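Local coordinates for protein interpain A (Prevotella intermedia, PDB 3BB7) that probably cleaves peptide bonds as a C10-family cysteine protease, here as a fragment holding the pro-part and catalytic part of the zymogen, at residues K8-H11 with T12-V15; A230-D234 with E235-D239. The protein carries 1 engineered substitution. All blocks are in the same frame, centred on the assembly; numbering follows the deposited sequence.

Interaction 1: K8-H11 with T12-V15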
loop_
_atom_site.group_PDB
_atom_site.type_symbol
_atom_site.label_atom_id
_atom_site.label_comp_id
_atom_site.label_asym_id
_atom_site.label_seq_id
_atom_site.Cartn_x
_atom_site.Cartn_y
_atom_site.Cartn_z
ATOM N N LYS A 8 -5.863 -18.652 13.326
ATOM C CA LYS A 8 -4.563 -18.279 13.854
ATOM C C LYS A 8 -4.760 -17.424 15.099
ATOM O O LYS A 8 -5.685 -16.618 15.164
ATOM C CB LYS A 8 -3.777 -17.486 12.810
ATOM C CG LYS A 8 -2.281 -17.563 13.045
ATOM C CD LYS A 8 -1.497 -17.181 11.803
ATOM C CE LYS A 8 -0.086 -17.777 11.848
ATOM N NZ LYS A 8 -0.099 -19.258 11.609
ATOM N N GLN A 9 -3.878 -17.589 16.078
ATOM C CA GLN A 9 -4.017 -16.867 17.331
ATOM C C GLN A 9 -2.679 -16.385 17.881
ATOM O O GLN A 9 -1.699 -17.127 17.886
ATOM C CB GLN A 9 -4.724 -17.757 18.360
ATOM C CG GLN A 9 -5.028 -17.063 19.681
ATOM C CD GLN A 9 -5.930 -17.873 20.589
ATOM O OE1 GLN A 9 -5.649 -19.033 20.904
ATOM N NE2 GLN A 9 -7.019 -17.255 21.028
ATOM N N THR A 10 -2.641 -15.133 18.325
ATOM C CA THR A 10 -1.518 -14.629 19.127
ATOM C C THR A 10 -2.095 -14.144 20.459
ATOM O O THR A 10 -3.297 -14.311 20.716
ATOM C CB THR A 10 -0.745 -13.485 18.424
ATOM O OG1 THR A 10 -1.552 -12.302 18.395
ATOM C CG2 THR A 10 -0.360 -13.871 16.990
ATOM N N HIS A 11 -1.262 -13.533 21.301
ATOM C CA HIS A 11 -1.745 -13.009 22.586
ATOM C C HIS A 11 -2.579 -11.739 22.456
ATOM O O HIS A 11 -3.280 -11.355 23.401
ATOM C CB HIS A 11 -0.596 -12.789 23.571
ATOM C CG HIS A 11 0.145 -14.045 23.918
ATOM N ND1 HIS A 11 -0.372 -15.302 23.680
ATOM C CD2 HIS A 11 1.346 -14.239 24.513
ATOM C CE1 HIS A 11 0.490 -16.215 24.090
ATOM N NE2 HIS A 11 1.543 -15.597 24.595
ATOM N N THR A 12 -2.537 -11.107 21.281
ATOM C CA THR A 12 -3.229 -9.829 21.080
ATOM C C THR A 12 -4.345 -9.863 20.045
ATOM O O THR A 12 -5.239 -9.020 20.086
ATOM C CB THR A 12 -2.270 -8.716 20.647
ATOM O OG1 THR A 12 -1.528 -9.169 19.512
ATOM C CG2 THR A 12 -1.284 -8.358 21.766
ATOM N N TYR A 13 -4.282 -10.806 19.112
ATOM C CA TYR A 13 -5.318 -10.910 18.077
ATOM C C TYR A 13 -5.514 -12.341 17.627
ATOM O O TYR A 13 -4.625 -13.183 17.786
ATOM C CB TYR A 13 -5.019 -10.029 16.852
ATOM C CG TYR A 13 -3.769 -10.424 16.091
ATOM C CD1 TYR A 13 -3.771 -11.515 15.202
ATOM C CD2 TYR A 13 -2.563 -9.729 16.279
ATOM C CE1 TYR A 13 -2.616 -11.907 14.532
ATOM C CE2 TYR A 13 -1.399 -10.110 15.595
ATOM C CZ TYR A 13 -1.432 -11.205 14.728
ATOM O OH TYR A 13 -0.279 -11.574 14.074
ATOM N N THR A 14 -6.686 -12.592 17.045
ATOM C CA THR A 14 -7.054 -13.909 16.541
ATOM C C THR A 14 -7.637 -13.670 15.155
ATOM O O THR A 14 -8.416 -12.716 14.953
ATOM C CB THR A 14 -8.118 -14.565 17.449
ATOM O OG1 THR A 14 -7.608 -14.657 18.790
ATOM C CG2 THR A 14 -8.467 -15.978 16.991
ATOM N N VAL A 15 -7.219 -14.496 14.196
ATOM C CA VAL A 15 -7.798 -14.462 12.857
ATOM C C VAL A 15 -8.896 -15.523 12.861
ATOM O O VAL A 15 -8.650 -16.705 13.160
ATOM C CB VAL A 15 -6.726 -14.744 11.773
ATOM C CG1 VAL A 15 -7.360 -14.922 10.418
ATOM C CG2 VAL A 15 -5.690 -13.616 11.755
#

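Interaction 2: A230-D234 with E235-D239. Unlike the reference sequence in segment 230-234: Asn231 (reference Asp).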
loop_
_atom_site.group_PDB
_atom_site.type_symbol
_atom_site.label_atom_id
_atom_site.label_comp_id
_atom_site.label_asym_id
_atom_site.label_seq_id
_atom_site.Cartn_x
_atom_site.Cartn_y
_atom_site.Cartn_z
ATOM N N ALA A 230 3.917 10.975 12.326
ATOM C CA ALA A 230 4.420 11.471 13.597
ATOM C C ALA A 230 4.202 12.972 13.776
ATOM O O ALA A 230 4.172 13.451 14.901
ATOM C CB ALA A 230 5.889 11.141 13.743
ATOM N N ASN A 231 3.995 13.687 12.668
ATOM C CA ASN A 231 3.734 15.126 12.720
ATOM C C ASN A 231 2.286 15.517 13.036
ATOM O O ASN A 231 1.993 16.694 13.232
ATOM C CB ASN A 231 4.129 15.770 11.381
ATOM C CG ASN A 231 5.628 15.833 11.168
ATOM O OD1 ASN A 231 6.075 16.064 10.058
ATOM N ND2 ASN A 231 6.403 15.646 12.221
ATOM N N TYR A 232 1.393 14.534 13.082
ATOM C CA TYR A 232 -0.054 14.779 13.219
ATOM C C TYR A 232 -0.662 14.038 14.402
ATOM O O TYR A 232 -0.278 12.893 14.715
ATOM C CB TYR A 232 -0.782 14.304 11.964
ATOM C CG TYR A 232 -0.366 15.099 10.726
ATOM C CD1 TYR A 232 0.764 14.743 9.999
ATOM C CD2 TYR A 232 -1.115 16.192 10.281
ATOM C CE1 TYR A 232 1.160 15.485 8.869
ATOM C CE2 TYR A 232 -0.725 16.926 9.158
ATOM C CZ TYR A 232 0.379 16.544 8.443
ATOM O OH TYR A 232 0.739 17.280 7.338
ATOM N N THR A 233 -1.681 14.635 15.025
ATOM C CA THR A 233 -2.459 13.851 15.984
ATOM C C THR A 233 -3.289 12.819 15.211
ATOM O O THR A 233 -3.496 12.952 13.981
ATOM C CB THR A 233 -3.422 14.704 16.791
ATOM O OG1 THR A 233 -4.403 15.241 15.896
ATOM C CG2 THR A 233 -2.692 15.853 17.515
ATOM N N ASP A 234 -3.812 11.814 15.913
ATOM C CA ASP A 234 -4.615 10.786 15.255
ATOM C C ASP A 234 -5.818 11.414 14.567
ATOM O O ASP A 234 -6.165 11.033 13.452
ATOM C CB ASP A 234 -5.096 9.769 16.299
ATOM C CG ASP A 234 -3.961 9.012 16.934
ATOM O OD1 ASP A 234 -2.924 8.838 16.249
ATOM O OD2 ASP A 234 -4.113 8.573 18.102
ATOM N N GLU A 235 -6.468 12.368 15.239
ATOM C CA GLU A 235 -7.638 13.021 14.652
ATOM C C GLU A 235 -7.252 13.811 13.391
ATOM O O GLU A 235 -7.980 13.819 12.381
ATOM C CB GLU A 235 -8.337 13.912 15.688
ATOM C CG GLU A 235 -8.874 13.114 16.895
ATOM C CD GLU A 235 -7.762 12.562 17.876
ATOM O OE1 GLU A 235 -6.606 13.079 17.935
ATOM O OE2 GLU A 235 -8.055 11.581 18.618
ATOM N N GLN A 236 -6.113 14.505 13.433
ATOM C CA GLN A 236 -5.690 15.280 12.269
ATOM C C GLN A 236 -5.366 14.361 11.101
ATOM O O GLN A 236 -5.727 14.651 9.949
ATOM C CB GLN A 236 -4.458 16.097 12.628
ATOM C CG GLN A 236 -4.778 17.243 13.563
ATOM C CD GLN A 236 -3.548 17.838 14.232
ATOM O OE1 GLN A 236 -2.428 17.328 14.102
ATOM N NE2 GLN A 236 -3.762 18.895 15.003
ATOM N N TRP A 237 -4.653 13.264 11.382
ATOM C CA TRP A 237 -4.279 12.312 10.339
ATOM C C TRP A 237 -5.527 11.649 9.709
ATOM O O TRP A 237 -5.639 11.578 8.475
ATOM C CB TRP A 237 -3.395 11.242 10.980
ATOM C CG TRP A 237 -2.744 10.297 10.043
ATOM C CD1 TRP A 237 -3.052 8.970 9.874
ATOM C CD2 TRP A 237 -1.656 10.575 9.153
ATOM N NE1 TRP A 237 -2.212 8.399 8.949
ATOM C CE2 TRP A 237 -1.332 9.358 8.501
ATOM C CE3 TRP A 237 -0.895 11.717 8.880
ATOM C CZ2 TRP A 237 -0.289 9.260 7.571
ATOM C CZ3 TRP A 237 0.138 11.616 7.960
ATOM C CH2 TRP A 237 0.427 10.396 7.317
ATOM N N MET A 238 -6.490 11.223 10.534
ATOM C CA MET A 238 -7.650 10.564 9.971
ATOM C C MET A 238 -8.483 11.569 9.195
ATOM O O MET A 238 -9.056 11.223 8.182
ATOM C CB MET A 238 -8.492 9.888 11.045
ATOM C CG MET A 238 -7.822 8.694 11.683
ATOM S SD MET A 238 -7.077 7.523 10.544
ATOM C CE MET A 238 -8.456 6.987 9.520
ATOM N N ASP A 239 -8.507 12.836 9.598
ATOM C CA ASP A 239 -9.241 13.826 8.782
ATOM C C ASP A 239 -8.630 14.004 7.377
ATOM O O ASP A 239 -9.373 14.211 6.404
ATOM C CB ASP A 239 -9.348 15.154 9.533
ATOM C CG ASP A 239 -10.473 15.136 10.585
ATOM O OD1 ASP A 239 -10.553 16.104 11.376
ATOM O OD2 ASP A 239 -11.282 14.155 10.634
#

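Interaction 1: K8-H11 with T12-V15
Thr10 lays its side chain over one face of the Tyr13 ring, and this is the tightly packed part of the turn. Thr10 OG1 stands 3.4 Å above the Tyr13 ring plane, over its centre, while the methyl Thr10 CG2 sits above the phenol end, 3.7 Å from Tyr13 CZ, a CH-pi contact. Thr10 OG1 also accepts from two backbone amides of the turn, Tyr13 N at 3.2 Å and Thr12 N at 3.3 Å. Thr10 chi1 of 71° places OG1 between its own N and carbonyl carbon, facing those two N-H groups, and the double grip fixes its rotation. Thr10 N donates in turn to Tyr13 O (2.8 Å), almost straight at 171°. The eight residues form the tip of an antiparallel beta hairpin joining strands 4-9 and 14-18, within the part that matches the Spi protease inhibitor family. Gln9 and Thr14 face each other there as a non-hydrogen-bonded pair, and Lys8 and Val15 as a hydrogen-bonded one. In the latter pair Val15 N reaches Lys8 O at 2.8 Å, whereas the return bond from Lys8 N to Val15 O is weak. Tyr13 leans on Leu55 of helix 49-68 and on Val25, and Thr12 OG1 bonds to Asp59 of that helix. The loose, solvent side carries Gln9, whose extended chain runs alongside Thr14, pointing the same way; Gln9 NE2 gives Thr14 OG1 only a weak bond of 3.5 Å. Lys8, also exposed, leads its amine away from residues 12-15, to a salt bridge with Glu45.

Interaction 2: A230-D234 with E235-D239
Thr233 chi1 of 65° sets OG1 between its own N and carbonyl carbon, facing the helix, and Gln236, with chi1 at -71° and an extended chain beyond CG, brings its amide back to the Thr233 backbone. Two reciprocal bonds result: Gln236 N donates to Thr233 OG1 at 3.1 Å, and Thr233 N donates to Gln236 OE1 at 2.9 Å. The second is straight at the hydrogen, yet the donor stands above the amide's carbonyl plane. Thr233 O then accepts from Trp237 N (2.9 Å), and Asp234 O from Met238 N (2.9 Å), the opening bonds of the helix. Across the cap, Tyr232 brings CD1 to Trp237 CE3 at 3.6 Å, at the indole edge, with the ring planes inclined at 51°. Gln236 CB lies at the edge of the phenol ring, whose plane is perpendicular to the glutamine amide. Both aromatic side chains also touch Ile227 of strand 225-228, and Trp237 NE1 bonds to Tyr253. Asp234 turns its carboxylate from the helix to a salt bridge with Arg229. Thr233 as N-cap and Gln236 as its partner make a capping box, opening helix 234-246 in the part that matches the peptidase C10 family.

From the N terminus, the chain first turns back in interaction 1, which closes the tight hairpin between strands 4-9 and 14-18 at one edge of the long antiparallel sheet. It then passes through helix 49-68 and much of the peptidase C10 part before strand 225-228, at the other edge of that sheet. Interaction 2 follows directly, closing the turn from this strand into helix 234-246. The two contacts are in series, neither nested nor crossing, with centres about 28 Å apart and no atoms touching. Interaction 1 belongs to the inhibitor-like part and interaction 2 to the protease, where Trp237 lies about 10 Å, side chain to side chain, from the predicted catalytic His267.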